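Local structure of VP1 (Polyomavirus HPyV7, 4PCH) at residues Q41-P46 with T253-Y258. The protein forms the pentameric building block of the polyomavirus capsid as its major coat protein, and probably takes part in attachment to host cells. Sequence-based numbering, arbitrary orientation.
Sequences QSRGLP and TVQAGY
Ser-42 meets Ala-256 through the backbone: Ala-256 N donates to Ser-42 O at 2.8 Å, nearly straight at 166°. Ser-42 CB touches Gly-257 O, and Ser-42 OG approaches the Tyr-258 ring obliquely. One water donates to Ser-42 OG and accepts from Gln-255 NE2; the hydroxyl's stronger partner is Asp-153 O of a neighbouring subunit, so the contact reaches the interface between subunits of the pentamer. Arg-43 and Gln-255 form an antiparallel non-hydrogen-bonded pair, their CA atoms 4.9 Å apart, with both side chains on one face. The arginine reaches out extended while the glutamine bends at chi2 (73°), and Arg-43 NE donates to Gln-255 OE1 at 2.8 Å; a weak second bond comes from Arg-43 NH2. Guanidinium and amide planes stand 65° apart. The amide's other end is fixed by Gln-255 NE2 donating to Ala-256 O at 2.9 Å, and Arg-43 NH1 bonds Ser-100 O. This short pairing adds segment 41-46 to strand 253-271 of the VP1 jelly roll, a strand whose Thr-253 and Gln-255 also make backbone hydrogen bonds to strand 224-236. Gly-44 N donates to Val-254 O at 3.3 Å, in the carbonyl plane, while Thr-253 CG2 packs 3.1 Å from Gly-44 O. Beyond it waters take over: one donates to both Gly-44 O and Thr-253 OG1, and another links Leu-45 O with Val-254 N. At Pro-46, CA lies 3.7 Å from Thr-253 OG1, a hydroxyl also hydrogen-bonded to Gln-251 O.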
# COMPACT_ATOMS: atom_id res chain seq x y z
N GLN B 41 -21.78 14.43 -17.14
CA GLN B 41 -21.98 14.92 -15.78
C GLN B 41 -21.09 14.06 -14.90
O GLN B 41 -20.85 12.88 -15.22
CB GLN B 41 -23.45 14.76 -15.34
CG GLN B 41 -24.41 15.77 -15.94
CD GLN B 41 -25.21 16.58 -14.91
OE1 GLN B 41 -26.40 16.30 -14.67
NE2 GLN B 41 -24.55 17.60 -14.31
N SER B 42 -20.59 14.64 -13.80
CA SER B 42 -19.70 13.91 -12.89
C SER B 42 -20.38 13.26 -11.69
O SER B 42 -19.75 12.52 -10.96
CB SER B 42 -18.54 14.80 -12.41
OG SER B 42 -19.02 15.99 -11.85
N ARG B 43 -21.66 13.55 -11.48
CA ARG B 43 -22.51 12.78 -10.57
C ARG B 43 -23.75 12.36 -11.35
O ARG B 43 -24.29 13.15 -12.11
CB ARG B 43 -22.91 13.61 -9.38
CG ARG B 43 -21.76 13.87 -8.43
CD ARG B 43 -22.14 14.79 -7.30
NE ARG B 43 -21.00 14.98 -6.40
CZ ARG B 43 -21.07 15.45 -5.15
NH1 ARG B 43 -22.21 15.88 -4.61
NH2 ARG B 43 -19.94 15.56 -4.46
N GLY B 44 -24.17 11.12 -11.11
CA GLY B 44 -25.36 10.60 -11.77
C GLY B 44 -26.61 11.02 -11.06
O GLY B 44 -26.59 11.78 -10.07
N LEU B 45 -27.74 10.56 -11.59
CA LEU B 45 -29.00 10.62 -10.85
C LEU B 45 -28.84 9.65 -9.69
O LEU B 45 -27.91 8.85 -9.69
CB LEU B 45 -30.16 10.13 -11.72
CG LEU B 45 -30.39 10.94 -12.99
CD1 LEU B 45 -31.45 10.26 -13.85
CD2 LEU B 45 -30.81 12.35 -12.66
N PRO B 46 -29.72 9.73 -8.68
CA PRO B 46 -29.63 8.79 -7.55
C PRO B 46 -29.61 7.38 -8.06
O PRO B 46 -30.39 7.03 -8.97
CB PRO B 46 -30.91 9.08 -6.74
CG PRO B 46 -31.18 10.52 -7.03
CD PRO B 46 -30.81 10.70 -8.48
N THR B 253 -25.55 8.75 -4.72
CA THR B 253 -25.27 9.03 -6.11
C THR B 253 -23.85 8.59 -6.45
O THR B 253 -22.95 8.71 -5.63
CB THR B 253 -25.44 10.54 -6.29
OG1 THR B 253 -26.86 10.85 -6.17
CG2 THR B 253 -24.95 10.99 -7.56
N VAL B 254 -23.62 8.11 -7.66
CA VAL B 254 -22.25 7.82 -8.09
C VAL B 254 -21.44 9.09 -8.33
O VAL B 254 -21.91 10.02 -9.02
CB VAL B 254 -22.25 6.93 -9.35
CG1 VAL B 254 -20.84 6.76 -9.88
CG2 VAL B 254 -22.91 5.61 -9.04
N GLN B 255 -20.23 9.12 -7.79
CA GLN B 255 -19.26 10.17 -8.05
C GLN B 255 -18.25 9.69 -9.03
O GLN B 255 -17.51 8.73 -8.77
CB GLN B 255 -18.52 10.58 -6.76
CG GLN B 255 -17.41 11.62 -6.96
CD GLN B 255 -17.97 12.99 -7.24
OE1 GLN B 255 -18.59 13.64 -6.36
NE2 GLN B 255 -17.80 13.44 -8.47
N ALA B 256 -18.19 10.37 -10.18
CA ALA B 256 -17.16 10.08 -11.16
C ALA B 256 -16.06 11.13 -11.12
O ALA B 256 -16.19 12.17 -10.50
CB ALA B 256 -17.78 10.02 -12.57
N GLY B 257 -14.94 10.83 -11.78
CA GLY B 257 -13.94 11.88 -12.03
C GLY B 257 -14.53 13.01 -12.82
O GLY B 257 -15.55 12.85 -13.49
N TYR B 258 -13.91 14.19 -12.74
CA TYR B 258 -14.33 15.34 -13.51
C TYR B 258 -13.98 15.22 -14.98
O TYR B 258 -14.50 15.96 -15.83
CB TYR B 258 -13.63 16.56 -12.96
CG TYR B 258 -13.98 16.94 -11.54
CD1 TYR B 258 -15.20 16.57 -10.94
CD2 TYR B 258 -13.15 17.80 -10.84
CE1 TYR B 258 -15.52 17.00 -9.67
CE2 TYR B 258 -13.49 18.27 -9.57
CZ TYR B 258 -14.68 17.87 -8.99
OH TYR B 258 -14.98 18.37 -7.75
O HOH W 1 -19.00 16.05 -9.17
O HOH W 2 -27.90 12.80 -7.78
O HOH W 3 -25.57 7.62 -9.84